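Local coordinates for putative branched-chain amino acid transport system substrate-binding protein (Rhodopseudomonas palustris, PDB 3TX6) that probably serves as the periplasmic solute-binding component of an ABC transporter, binding lignin-derived aromatic acids such as p-coumaric acid for uptake, at residues L102-E107 and D339-D344; Q117-M122 and D145-L150; N153-Q158 and M162-V167; E170-P175 and V196-T201. All blocks are in the same frame, centred on the assembly; numbering follows the deposited sequence.

Contact 1: residues L102-E107 and D339-D344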
loop_
_atom_site.group_PDB
_atom_site.type_symbol
_atom_site.label_atom_id
_atom_site.label_comp_id
_atom_site.label_asym_id
_atom_site.label_seq_id
_atom_site.Cartn_x
_atom_site.Cartn_y
_atom_site.Cartn_z
ATOM N N LEU A 102 -7.157 3.426 -1.070
ATOM C CA LEU A 102 -8.375 4.019 -0.614
ATOM C C LEU A 102 -9.345 3.992 -1.793
ATOM O O LEU A 102 -8.911 3.896 -2.967
ATOM C CB LEU A 102 -8.127 5.477 -0.162
ATOM C CG LEU A 102 -7.945 6.535 -1.220
ATOM C CD1 LEU A 102 -8.211 7.922 -0.637
ATOM C CD2 LEU A 102 -6.543 6.395 -1.805
ATOM N N PRO A 103 -10.637 4.082 -1.481
ATOM C CA PRO A 103 -11.617 4.274 -2.530
ATOM C C PRO A 103 -11.461 5.679 -3.128
ATOM O O PRO A 103 -11.733 6.690 -2.452
ATOM C CB PRO A 103 -12.960 4.132 -1.794
ATOM C CG PRO A 103 -12.636 3.591 -0.442
ATOM C CD PRO A 103 -11.255 4.022 -0.140
ATOM N N ILE A 104 -10.986 5.742 -4.368
ATOM C CA ILE A 104 -10.726 7.039 -5.031
ATOM C C ILE A 104 -11.964 7.343 -5.853
ATOM O O ILE A 104 -12.028 6.999 -7.026
ATOM C CB ILE A 104 -9.395 7.112 -5.879
ATOM C CG1 ILE A 104 -8.186 6.863 -4.994
ATOM C CG2 ILE A 104 -9.179 8.528 -6.429
ATOM C CD1 ILE A 104 -6.818 6.969 -5.651
ATOM N N THR A 105 -12.953 7.934 -5.180
ATOM C CA THR A 105 -14.214 8.371 -5.716
ATOM C C THR A 105 -14.065 9.624 -6.588
ATOM O O THR A 105 -13.057 10.324 -6.546
ATOM C CB THR A 105 -15.168 8.739 -4.577
ATOM O OG1 THR A 105 -14.579 9.791 -3.788
ATOM C CG2 THR A 105 -15.467 7.534 -3.710
ATOM N N PRO A 106 -15.080 9.923 -7.387
ATOM C CA PRO A 106 -14.985 11.130 -8.194
ATOM C C PRO A 106 -14.651 12.404 -7.377
ATOM O O PRO A 106 -13.943 13.262 -7.847
ATOM C CB PRO A 106 -16.367 11.196 -8.851
ATOM C CG PRO A 106 -16.740 9.747 -9.010
ATOM C CD PRO A 106 -16.276 9.130 -7.730
ATOM N N GLU A 107 -15.124 12.471 -6.141
ATOM C CA GLU A 107 -14.836 13.580 -5.230
ATOM C C GLU A 107 -13.355 13.708 -4.793
ATOM O O GLU A 107 -12.870 14.790 -4.446
ATOM C CB GLU A 107 -15.715 13.398 -3.988
ATOM C CG GLU A 107 -15.832 14.640 -3.135
ATOM C CD GLU A 107 -16.453 15.807 -3.896
ATOM O OE1 GLU A 107 -17.123 15.572 -4.938
ATOM O OE2 GLU A 107 -16.262 16.965 -3.453
ATOM N N ASP A 339 -7.961 7.149 -13.948
ATOM C CA ASP A 339 -7.236 6.033 -13.355
ATOM C C ASP A 339 -6.181 6.603 -12.409
ATOM O O ASP A 339 -5.117 7.048 -12.850
ATOM C CB ASP A 339 -6.560 5.189 -14.424
ATOM C CG ASP A 339 -5.806 4.024 -13.851
ATOM O OD1 ASP A 339 -5.807 3.827 -12.600
ATOM O OD2 ASP A 339 -5.274 3.235 -14.679
ATOM N N ARG A 340 -6.491 6.576 -11.113
ATOM C CA ARG A 340 -5.669 7.272 -10.133
ATOM C C ARG A 340 -4.728 6.327 -9.418
ATOM O O ARG A 340 -4.042 6.713 -8.496
ATOM C CB ARG A 340 -6.560 8.005 -9.141
ATOM C CG ARG A 340 -7.563 8.909 -9.818
ATOM C CD ARG A 340 -6.912 9.887 -10.784
ATOM N NE ARG A 340 -6.165 10.881 -10.070
ATOM C CZ ARG A 340 -5.417 11.816 -10.605
ATOM N NH1 ARG A 340 -5.125 11.793 -11.897
ATOM N NH2 ARG A 340 -4.926 12.765 -9.834
ATOM N N TYR A 341 -4.675 5.084 -9.886
ATOM C CA TYR A 341 -3.665 4.107 -9.448
ATOM C C TYR A 341 -2.588 3.860 -10.537
ATOM O O TYR A 341 -1.409 3.804 -10.246
ATOM C CB TYR A 341 -4.347 2.804 -9.132
ATOM C CG TYR A 341 -5.054 2.780 -7.811
ATOM C CD1 TYR A 341 -6.376 3.168 -7.668
ATOM C CD2 TYR A 341 -4.378 2.350 -6.681
ATOM C CE1 TYR A 341 -7.022 3.096 -6.408
ATOM C CE2 TYR A 341 -4.992 2.244 -5.451
ATOM C CZ TYR A 341 -6.318 2.611 -5.297
ATOM O OH TYR A 341 -6.906 2.514 -4.042
ATOM N N GLY A 342 -2.990 3.660 -11.782
ATOM C CA GLY A 342 -2.068 3.703 -12.890
ATOM C C GLY A 342 -1.199 2.502 -13.120
ATOM O O GLY A 342 -0.155 2.643 -13.739
ATOM N N LEU A 343 -1.586 1.364 -12.546
ATOM C CA LEU A 343 -0.742 0.194 -12.490
ATOM C C LEU A 343 -1.281 -0.981 -13.300
ATOM O O LEU A 343 -2.481 -1.040 -13.623
ATOM C CB LEU A 343 -0.557 -0.222 -11.012
ATOM C CG LEU A 343 0.319 0.711 -10.159
ATOM C CD1 LEU A 343 0.278 0.324 -8.668
ATOM C CD2 LEU A 343 1.761 0.766 -10.736
ATOM N N ASP A 344 -0.356 -1.887 -13.614
ATOM C CA ASP A 344 -0.660 -3.085 -14.368
ATOM C C ASP A 344 0.028 -4.297 -13.740
ATOM O O ASP A 344 0.442 -4.249 -12.573
ATOM C CB ASP A 344 -0.369 -2.861 -15.859
ATOM C CG ASP A 344 1.140 -2.738 -16.217
ATOM O OD1 ASP A 344 2.012 -3.091 -15.425
ATOM O OD2 ASP A 344 1.432 -2.316 -17.367
#
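L102 offers its backbone carbonyl to the phenol of Y341, tying the loop after strand 96-98 of one lobe of this periplasmic binding protein to the loop that leads into strand 349-354 of the other lobe's sheet. The hydroxyl donates to L102 O over 2.7 Å, arriving at 133° to the C=O bond and tilted 27° from the carbonyl plane. L102 O also lies near the plane of the Y341 ring, at its edge. Two residues on, I104 supplies the apolar half: with CG1 anti to its carbonyl carbon (chi1 -61°), the side chain sends CD1 to 3.6 Å from R340 CB and 4.0 Å from Y341 CE1, while CG2 rests on R340 CB and CG. The arginine chain crosses I104 at about a right angle and then bends away, its guanidinium bonding to T336 O and S112 O. At the turn carrying both partners, D339 OD1 accepts from Y341 N and G342 N on the same face of its carboxylate, the bond from G342 N measuring 2.9 Å.

Contact 2: residues Q117-M122 and D145-L150. With ENO (3-(4-hydroxy-phenyl)pyruvic acid), chain D.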
loop_
_atom_site.group_PDB
_atom_site.type_symbol
_atom_site.label_atom_id
_atom_site.label_comp_id
_atom_site.label_asym_id
_atom_site.label_seq_id
_atom_site.Cartn_x
_atom_site.Cartn_y
_atom_site.Cartn_z
ATOM N N GLN A 117 -0.874 -0.868 -4.794
ATOM C CA GLN A 117 -1.620 -1.548 -5.783
ATOM C C GLN A 117 -3.127 -1.527 -5.448
ATOM O O GLN A 117 -3.512 -1.735 -4.308
ATOM C CB GLN A 117 -1.163 -2.998 -5.902
ATOM C CG GLN A 117 0.278 -3.152 -6.404
ATOM C CD GLN A 117 1.351 -2.930 -5.349
ATOM O OE1 GLN A 117 1.041 -2.728 -4.178
ATOM N NE2 GLN A 117 2.634 -3.012 -5.763
ATOM N N PRO A 118 -3.977 -1.268 -6.466
ATOM C CA PRO A 118 -5.412 -1.319 -6.247
ATOM C C PRO A 118 -5.871 -2.701 -5.906
ATOM O O PRO A 118 -5.287 -3.700 -6.360
ATOM C CB PRO A 118 -5.992 -0.814 -7.568
ATOM C CG PRO A 118 -4.986 -1.146 -8.593
ATOM C CD PRO A 118 -3.645 -1.032 -7.881
ATOM N N ILE A 119 -6.861 -2.780 -5.042
ATOM C CA ILE A 119 -7.355 -4.069 -4.603
ATOM C C ILE A 119 -7.654 -5.046 -5.751
ATOM O O ILE A 119 -7.264 -6.188 -5.626
ATOM C CB ILE A 119 -8.537 -3.917 -3.635
ATOM C CG1 ILE A 119 -8.066 -3.721 -2.186
ATOM C CG2 ILE A 119 -9.492 -5.126 -3.658
ATOM C CD1 ILE A 119 -7.185 -2.529 -1.968
ATOM N N PRO A 120 -8.271 -4.602 -6.877
ATOM C CA PRO A 120 -8.584 -5.619 -7.911
ATOM C C PRO A 120 -7.373 -6.264 -8.538
ATOM O O PRO A 120 -7.468 -7.423 -8.932
ATOM C CB PRO A 120 -9.464 -4.861 -8.912
ATOM C CG PRO A 120 -10.162 -3.865 -8.020
ATOM C CD PRO A 120 -9.089 -3.398 -7.057
ATOM N N ILE A 121 -6.243 -5.567 -8.620
ATOM C CA ILE A 121 -5.041 -6.173 -9.157
ATOM C C ILE A 121 -4.546 -7.259 -8.200
ATOM O O ILE A 121 -4.155 -8.358 -8.617
ATOM C CB ILE A 121 -3.950 -5.117 -9.497
ATOM C CG1 ILE A 121 -4.349 -4.247 -10.723
ATOM C CG2 ILE A 121 -2.566 -5.752 -9.615
ATOM C CD1 ILE A 121 -3.336 -3.145 -11.109
HETATM N N MSE A 122 -4.625 -6.992 -6.905
HETATM C CA MSE A 122 -4.168 -7.943 -5.904
HETATM C C MSE A 122 -5.128 -9.102 -5.746
HETATM O O MSE A 122 -4.706 -10.264 -5.640
HETATM C CB MSE A 122 -3.828 -7.182 -4.594
HETATM C CG MSE A 122 -2.769 -6.067 -4.817
HETATM SE SE MSE A 122 -1.277 -6.623 -5.884
HETATM C CE MSE A 122 0.214 -6.264 -4.666
ATOM N N ASP A 145 -14.385 -2.165 8.070
ATOM C CA ASP A 145 -14.265 -0.757 7.608
ATOM C C ASP A 145 -13.976 -0.737 6.089
ATOM O O ASP A 145 -14.029 -1.778 5.458
ATOM C CB ASP A 145 -13.240 0.011 8.455
ATOM C CG ASP A 145 -11.782 -0.394 8.202
ATOM O OD1 ASP A 145 -11.480 -1.112 7.257
ATOM O OD2 ASP A 145 -10.933 -0.031 9.030
ATOM N N SER A 146 -13.664 0.430 5.540
ATOM C CA SER A 146 -13.548 0.608 4.086
ATOM C C SER A 146 -12.535 -0.350 3.458
ATOM O O SER A 146 -12.795 -0.908 2.393
ATOM C CB SER A 146 -13.221 2.063 3.735
ATOM O OG SER A 146 -12.055 2.513 4.404
ATOM N N TYR A 147 -11.398 -0.568 4.119
ATOM C CA TYR A 147 -10.384 -1.485 3.587
ATOM C C TYR A 147 -10.942 -2.909 3.513
ATOM O O TYR A 147 -10.795 -3.592 2.486
ATOM C CB TYR A 147 -9.108 -1.470 4.449
ATOM C CG TYR A 147 -7.991 -2.377 3.922
ATOM C CD1 TYR A 147 -7.208 -2.013 2.815
ATOM C CD2 TYR A 147 -7.749 -3.628 4.505
ATOM C CE1 TYR A 147 -6.214 -2.850 2.338
ATOM C CE2 TYR A 147 -6.735 -4.464 4.031
ATOM C CZ TYR A 147 -5.991 -4.091 2.926
ATOM O OH TYR A 147 -4.977 -4.874 2.422
ATOM N N GLY A 148 -11.540 -3.382 4.603
ATOM C CA GLY A 148 -12.174 -4.713 4.568
ATOM C C GLY A 148 -13.327 -4.843 3.576
ATOM O O GLY A 148 -13.505 -5.894 2.988
ATOM N N ASP A 149 -14.073 -3.754 3.373
ATOM C CA ASP A 149 -15.130 -3.698 2.384
ATOM C C ASP A 149 -14.574 -3.764 0.974
ATOM O O ASP A 149 -15.101 -4.509 0.124
ATOM C CB ASP A 149 -15.918 -2.373 2.513
ATOM C CG ASP A 149 -16.798 -2.298 3.782
ATOM O OD1 ASP A 149 -16.994 -3.332 4.464
ATOM O OD2 ASP A 149 -17.285 -1.182 4.113
ATOM N N LEU A 150 -13.537 -2.986 0.683
ATOM C CA LEU A 150 -12.990 -3.028 -0.682
ATOM C C LEU A 150 -12.598 -4.482 -1.021
ATOM O O LEU A 150 -12.847 -4.975 -2.116
ATOM C CB LEU A 150 -11.756 -2.180 -0.839
ATOM C CG LEU A 150 -11.927 -0.679 -0.908
ATOM C CD1 LEU A 150 -10.597 0.026 -0.616
ATOM C CD2 LEU A 150 -12.475 -0.311 -2.282
HETATM O O4 ENO D . -4.663 0.319 3.663
HETATM C C9 ENO D . -1.368 -0.388 3.133
HETATM C C8 ENO D . -0.531 -0.430 2.037
HETATM C C7 ENO D . -0.635 -1.457 1.085
HETATM C C6 ENO D . -1.660 -2.373 1.219
HETATM C C5 ENO D . -2.500 -2.355 2.328
HETATM C C4 ENO D . -2.374 -1.346 3.299
HETATM O O3 ENO D . 0.218 -1.435 -0.011
HETATM C C3 ENO D . -3.228 -1.351 4.535
HETATM C C2 ENO D . -4.441 -0.502 4.568
HETATM C C1 ENO D . -5.278 -0.583 5.757
HETATM O O2 ENO D . -6.273 0.169 5.818
HETATM O O1 ENO D . -5.006 -1.396 6.691
#
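Over one face of the Y147 ring lies the bound 3-(4-hydroxy-phenyl)pyruvic acid, ENO, its keto carbon C2 3.6 Å above the ring plane and displaced toward the rim, while I119 CD1 approaches the same ring obliquely, 4.4 Å from Y147 CE1. The ligand runs along the tyrosine: its carboxylate oxygen O2 sits 3.5 Å from Y147 CB, and ring atom C5 comes equally near Y147 OH. The Y147 ring swings off its helix to face the acid because CG stands opposite the backbone N (chi1 -178°), and the hydroxyl is fixed by a hydrogen bond to T222 OG1; W151 adds an edge-to-face contact with Y147. The setting is the interlobe cleft of a periplasmic binding protein, where the first turns of helices 119-130 and 146-161 pack together. D145 occupies the N-cap of the second helix, its OD1 accepting weak bonds from Y147 N and G148 N. Between the two helices, I119 heads toward the other segment: its CG1 meets L150 CB at 4.2 Å, and CG2 rests 3.7 Å from L150 O. P101 and W151 also lie against I119.

Contact 3: residues N153-Q158 and M162-V167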
loop_
_atom_site.group_PDB
_atom_site.type_symbol
_atom_site.label_atom_id
_atom_site.label_comp_id
_atom_site.label_asym_id
_atom_site.label_seq_id
_atom_site.Cartn_x
_atom_site.Cartn_y
_atom_site.Cartn_z
ATOM N N ASN A 153 -15.766 -6.794 -1.311
ATOM C CA ASN A 153 -16.498 -6.515 -2.521
ATOM C C ASN A 153 -15.798 -7.081 -3.752
ATOM O O ASN A 153 -16.458 -7.564 -4.693
ATOM C CB ASN A 153 -16.703 -5.024 -2.694
ATOM C CG ASN A 153 -17.631 -4.433 -1.673
ATOM O OD1 ASN A 153 -18.348 -5.144 -0.964
ATOM N ND2 ASN A 153 -17.648 -3.104 -1.623
ATOM N N ASP A 154 -14.475 -7.026 -3.739
ATOM C CA ASP A 154 -13.690 -7.564 -4.837
ATOM C C ASP A 154 -13.809 -9.103 -4.885
ATOM O O ASP A 154 -13.925 -9.693 -5.980
ATOM C CB ASP A 154 -12.213 -7.132 -4.713
ATOM C CG ASP A 154 -11.362 -7.627 -5.874
ATOM O OD1 ASP A 154 -11.569 -7.096 -6.981
ATOM O OD2 ASP A 154 -10.526 -8.573 -5.688
ATOM N N LEU A 155 -13.781 -9.760 -3.723
ATOM C CA LEU A 155 -13.951 -11.216 -3.689
ATOM C C LEU A 155 -15.312 -11.601 -4.281
ATOM O O LEU A 155 -15.428 -12.565 -5.037
ATOM C CB LEU A 155 -13.834 -11.739 -2.258
ATOM C CG LEU A 155 -13.981 -13.229 -1.985
ATOM C CD1 LEU A 155 -12.925 -14.072 -2.667
ATOM C CD2 LEU A 155 -14.007 -13.512 -0.469
ATOM N N LYS A 156 -16.329 -10.807 -3.979
ATOM C CA LYS A 156 -17.682 -11.110 -4.390
ATOM C C LYS A 156 -17.803 -10.842 -5.890
ATOM O O LYS A 156 -18.373 -11.654 -6.614
ATOM C CB LYS A 156 -18.638 -10.207 -3.627
ATOM C CG LYS A 156 -20.025 -10.740 -3.323
ATOM C CD LYS A 156 -20.656 -9.840 -2.254
ATOM C CE LYS A 156 -21.034 -8.463 -2.804
ATOM N NZ LYS A 156 -20.816 -7.294 -1.899
ATOM N N LYS A 157 -17.236 -9.730 -6.374
ATOM C CA LYS A 157 -17.463 -9.344 -7.765
ATOM C C LYS A 157 -16.514 -10.108 -8.703
ATOM O O LYS A 157 -16.939 -10.849 -9.588
ATOM C CB LYS A 157 -17.352 -7.826 -7.930
ATOM C CG LYS A 157 -17.430 -7.324 -9.372
ATOM C CD LYS A 157 -17.286 -5.795 -9.443
ATOM C CE LYS A 157 -17.286 -5.294 -10.891
ATOM N NZ LYS A 157 -16.971 -3.846 -11.049
ATOM N N GLN A 158 -15.233 -9.946 -8.470
ATOM C CA GLN A 158 -14.224 -10.535 -9.301
ATOM C C GLN A 158 -14.059 -12.013 -8.974
ATOM O O GLN A 158 -13.960 -12.892 -9.872
ATOM C CB GLN A 158 -12.906 -9.728 -9.139
ATOM C CG GLN A 158 -11.804 -10.306 -9.969
ATOM C CD GLN A 158 -10.572 -9.466 -10.066
ATOM O OE1 GLN A 158 -9.851 -9.586 -11.066
ATOM N NE2 GLN A 158 -10.297 -8.619 -9.049
HETATM N N MSE A 162 -14.716 -15.734 -11.171
HETATM C CA MSE A 162 -13.641 -16.652 -11.530
HETATM C C MSE A 162 -13.895 -18.079 -11.093
HETATM O O MSE A 162 -13.078 -18.963 -11.357
HETATM C CB MSE A 162 -12.300 -16.120 -11.059
HETATM C CG MSE A 162 -11.919 -14.901 -11.916
HETATM SE SE MSE A 162 -10.529 -13.873 -11.006
HETATM C CE MSE A 162 -9.456 -15.496 -11.106
ATOM N N GLY A 163 -15.056 -18.338 -10.504
ATOM C CA GLY A 163 -15.432 -19.676 -10.077
ATOM C C GLY A 163 -15.291 -19.924 -8.591
ATOM O O GLY A 163 -15.111 -21.053 -8.161
ATOM N N LEU A 164 -15.382 -18.870 -7.796
ATOM C CA LEU A 164 -15.312 -19.019 -6.351
ATOM C C LEU A 164 -16.729 -18.856 -5.794
ATOM O O LEU A 164 -17.506 -18.022 -6.252
ATOM C CB LEU A 164 -14.340 -17.982 -5.752
ATOM C CG LEU A 164 -12.882 -18.058 -6.180
ATOM C CD1 LEU A 164 -12.161 -16.789 -5.732
ATOM C CD2 LEU A 164 -12.214 -19.302 -5.560
ATOM N N LYS A 165 -17.075 -19.685 -4.817
ATOM C CA LYS A 165 -18.340 -19.568 -4.087
ATOM C C LYS A 165 -18.015 -19.130 -2.674
ATOM O O LYS A 165 -17.283 -19.817 -1.961
ATOM C CB LYS A 165 -19.084 -20.912 -4.044
ATOM C CG LYS A 165 -20.490 -20.845 -3.431
ATOM C CD LYS A 165 -21.142 -22.233 -3.314
ATOM C CE LYS A 165 -22.466 -22.204 -2.540
ATOM N NZ LYS A 165 -22.680 -23.472 -1.793
ATOM N N ILE A 166 -18.556 -17.987 -2.271
ATOM C CA ILE A 166 -18.343 -17.491 -0.917
ATOM C C ILE A 166 -19.310 -18.164 0.039
ATOM O O ILE A 166 -20.528 -18.033 -0.106
ATOM C CB ILE A 166 -18.545 -15.985 -0.826
ATOM C CG1 ILE A 166 -17.544 -15.261 -1.730
ATOM C CG2 ILE A 166 -18.361 -15.520 0.613
ATOM C CD1 ILE A 166 -17.898 -13.795 -1.900
ATOM N N VAL A 167 -18.759 -18.917 0.983
ATOM C CA VAL A 167 -19.575 -19.688 1.920
ATOM C C VAL A 167 -19.584 -19.143 3.335
ATOM O O VAL A 167 -20.301 -19.652 4.216
ATOM C CB VAL A 167 -19.182 -21.188 1.909
ATOM C CG1 VAL A 167 -19.348 -21.746 0.502
ATOM C CG2 VAL A 167 -17.753 -21.410 2.439
#
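M162 meets Q158 in the last turn before G163: M162 N gives Q158 O a weak bond of 3.2 Å, bent to 121°, and the selenomethionine runs side by side with the glutamine, SE lying 3.9 Å from Q158 CG. G163 then leaves the helix with positive phi in a Schellman motif, turning the chain back toward strand 165-172 and completing the beta-alpha-beta unit begun by strand 137-143. L164 points at the helix and crosses L155 at about a right angle, the two CD1 atoms 4.2 Å apart. In the strand, I166 sets CG1 anti to the carbonyl carbon (chi1 -61°), which carries CD1 to 3.7 Å from K156 CA and 4.0 Å from L155 CG. V138 and Y140 of the neighbouring strand also lie against L155. Cutting L155 back to an alanine removes CG and both methyls and is likely to open a gap between helix and sheet, leaving L164 CD1 and I166 CG1 less well packed on the helix side. On the helix flank, Q158 NE2 bonds the syn lone pair of D154 OD1 at 2.9 Å. Apolar branches thus hold the helix to its strand, while the Q158 amide is engaged within its own helix, beside the neighbouring helix 119-130.

Contact 4: residues E170-P175 and V196-T201. With ENO (3-(4-hydroxy-phenyl)pyruvic acid), chain D.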
loop_
_atom_site.group_PDB
_atom_site.type_symbol
_atom_site.label_atom_id
_atom_site.label_comp_id
_atom_site.label_asym_id
_atom_site.label_seq_id
_atom_site.Cartn_x
_atom_site.Cartn_y
_atom_site.Cartn_z
ATOM N N GLU A 170 -16.912 -13.071 7.599
ATOM C CA GLU A 170 -16.776 -12.579 8.958
ATOM C C GLU A 170 -15.907 -11.334 8.975
ATOM O O GLU A 170 -14.963 -11.195 8.170
ATOM C CB GLU A 170 -16.133 -13.653 9.830
ATOM C CG GLU A 170 -16.957 -14.963 9.926
ATOM C CD GLU A 170 -18.193 -14.793 10.795
ATOM O OE1 GLU A 170 -18.101 -14.060 11.820
ATOM O OE2 GLU A 170 -19.234 -15.396 10.468
ATOM N N ARG A 171 -16.233 -10.452 9.905
ATOM C CA ARG A 171 -15.503 -9.203 10.116
ATOM C C ARG A 171 -14.948 -9.077 11.532
ATOM O O ARG A 171 -15.457 -9.670 12.467
ATOM C CB ARG A 171 -16.408 -8.009 9.778
ATOM C CG ARG A 171 -16.994 -8.042 8.346
ATOM C CD ARG A 171 -15.976 -8.013 7.197
ATOM N NE ARG A 171 -16.695 -7.809 5.930
ATOM C CZ ARG A 171 -16.768 -6.673 5.227
ATOM N NH1 ARG A 171 -16.088 -5.564 5.585
ATOM N NH2 ARG A 171 -17.540 -6.636 4.146
ATOM N N PHE A 172 -13.899 -8.272 11.675
ATOM C CA PHE A 172 -13.390 -7.880 13.011
ATOM C C PHE A 172 -12.919 -6.446 12.904
ATOM O O PHE A 172 -12.697 -5.977 11.768
ATOM C CB PHE A 172 -12.288 -8.808 13.516
ATOM C CG PHE A 172 -11.015 -8.826 12.711
ATOM C CD1 PHE A 172 -10.935 -9.472 11.490
ATOM C CD2 PHE A 172 -9.849 -8.254 13.227
ATOM C CE1 PHE A 172 -9.730 -9.557 10.805
ATOM C CE2 PHE A 172 -8.647 -8.332 12.537
ATOM C CZ PHE A 172 -8.574 -9.001 11.334
ATOM N N ALA A 173 -12.831 -5.767 14.055
ATOM C CA ALA A 173 -12.289 -4.411 14.144
ATOM C C ALA A 173 -10.776 -4.402 14.359
ATOM O O ALA A 173 -10.210 -5.336 14.972
ATOM C CB ALA A 173 -12.990 -3.628 15.229
ATOM N N ARG A 174 -10.118 -3.371 13.786
ATOM C CA ARG A 174 -8.657 -3.234 13.862
ATOM C C ARG A 174 -8.084 -3.494 15.258
ATOM O O ARG A 174 -7.064 -4.176 15.387
ATOM C CB ARG A 174 -8.193 -1.847 13.371
ATOM C CG ARG A 174 -8.370 -1.664 11.881
ATOM C CD ARG A 174 -8.069 -0.240 11.412
ATOM N NE ARG A 174 -8.451 -0.163 10.006
ATOM C CZ ARG A 174 -7.622 -0.318 8.978
ATOM N NH1 ARG A 174 -8.119 -0.300 7.768
ATOM N NH2 ARG A 174 -6.305 -0.489 9.149
ATOM N N PRO A 175 -8.706 -2.919 16.293
ATOM C CA PRO A 175 -8.163 -3.082 17.648
ATOM C C PRO A 175 -8.361 -4.449 18.338
ATOM O O PRO A 175 -7.902 -4.629 19.457
ATOM C CB PRO A 175 -8.895 -2.007 18.448
ATOM C CG PRO A 175 -9.536 -1.108 17.476
ATOM C CD PRO A 175 -9.808 -1.934 16.268
ATOM N N VAL A 196 -7.892 -13.444 3.979
ATOM C CA VAL A 196 -7.830 -12.552 5.144
ATOM C C VAL A 196 -7.660 -11.127 4.617
ATOM O O VAL A 196 -6.698 -10.878 3.914
ATOM C CB VAL A 196 -6.654 -12.921 6.067
ATOM C CG1 VAL A 196 -6.552 -11.938 7.203
ATOM C CG2 VAL A 196 -6.778 -14.358 6.583
ATOM N N GLY A 197 -8.605 -10.222 4.944
ATOM C CA GLY A 197 -8.595 -8.777 4.529
ATOM C C GLY A 197 -8.194 -7.852 5.683
ATOM O O GLY A 197 -9.016 -7.231 6.363
ATOM N N ALA A 198 -6.895 -7.788 5.930
ATOM C CA ALA A 198 -6.408 -7.053 7.060
ATOM C C ALA A 198 -4.975 -6.604 6.716
ATOM O O ALA A 198 -4.548 -6.699 5.565
ATOM C CB ALA A 198 -6.485 -7.924 8.310
ATOM N N SER A 199 -4.246 -6.095 7.704
ATOM C CA SER A 199 -2.911 -5.541 7.474
ATOM C C SER A 199 -2.143 -5.596 8.777
ATOM O O SER A 199 -2.729 -5.698 9.850
ATOM C CB SER A 199 -3.000 -4.105 6.996
ATOM O OG SER A 199 -3.619 -3.282 7.963
ATOM N N GLY A 200 -0.826 -5.554 8.652
ATOM C CA GLY A 200 0.083 -5.540 9.780
ATOM C C GLY A 200 -0.129 -6.669 10.733
ATOM O O GLY A 200 -0.261 -7.840 10.310
ATOM N N THR A 201 -0.124 -6.328 12.019
ATOM C CA THR A 201 -0.107 -7.353 13.057
ATOM C C THR A 201 -1.460 -8.061 13.031
ATOM O O THR A 201 -1.516 -9.270 13.169
ATOM C CB THR A 201 0.298 -6.772 14.445
ATOM O OG1 THR A 201 -0.600 -5.737 14.846
ATOM C CG2 THR A 201 1.684 -6.211 14.362
HETATM O O4 ENO D . -4.663 0.319 3.663
HETATM C C9 ENO D . -1.368 -0.388 3.133
HETATM C C8 ENO D . -0.531 -0.430 2.037
HETATM C C7 ENO D . -0.635 -1.457 1.085
HETATM C C6 ENO D . -1.660 -2.373 1.219
HETATM C C5 ENO D . -2.500 -2.355 2.328
HETATM C C4 ENO D . -2.374 -1.346 3.299
HETATM O O3 ENO D . 0.218 -1.435 -0.011
HETATM C C3 ENO D . -3.228 -1.351 4.535
HETATM C C2 ENO D . -4.441 -0.502 4.568
HETATM C C1 ENO D . -5.278 -0.583 5.757
HETATM O O2 ENO D . -6.273 0.169 5.818
HETATM O O1 ENO D . -5.006 -1.396 6.691
#
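R174 and S199 converge on one carboxylate, that of the bound 3-(4-hydroxy-phenyl)pyruvic acid (ENO). The guanidinium meets it edge-on, with ENO C1 in its plane, and makes two bonds: NH1 to ENO O2 at 2.7 Å (153°) and NH2 to ENO O1 at 2.9 Å (158°). S199 OG grips ENO O1 as well, at 2.7 Å, so that this oxygen takes one bond from each segment. R174 NH2 and S199 OG, 4.1 Å apart, are bridged by ENO O1. An arm extended from CG to NE carries the guanidinium to the pocket, and D145 OD2 holds NE in a salt bridge. A leucine in place of R174 would probably cost the carboxylate its two guanidinium bonds and leave D145 OD2 without its salt-bridge partner. Behind this ligand-binding front, F172 turns its ring obliquely toward A198, whose CB is 3.8 Å from F172 CZ. Such a clamp on an acid head group fits a periplasmic binding protein for aromatic acids. The segments leave the C-terminal ends of parallel strands 165-172 and 193-197, with strand 137-143 between them; its Y143 stacks edge-to-face on F172 and hydrogen-bonds S199 OG, while helices 180-189 and 200-213 flank F172.

How the contacts relate
Contacts 2 and 4, centres 13 Å apart, both touch ENO and are tied by the salt bridge from D149 OD1 to R171 NH1, 2.7 Å long; D145, the N-cap residue of contact 2, probably also steadies R174 of contact 4 through its other oxygen. Contact 1 stands 11 Å from contact 2, centre to centre, and packs on it through Y341 against P118 and L343 against I121, while the L102 side chain is about 7 Å from the ligand. Contact 3 shares helix 146-161 with contact 2 and strand 165-172 with contact 4, and its Q158 NE2 lies 3.1 Å from P120 O, a probable hydrogen bond. Contacts 1 and 3 do not touch, their nearest atoms lying about 8 Å apart.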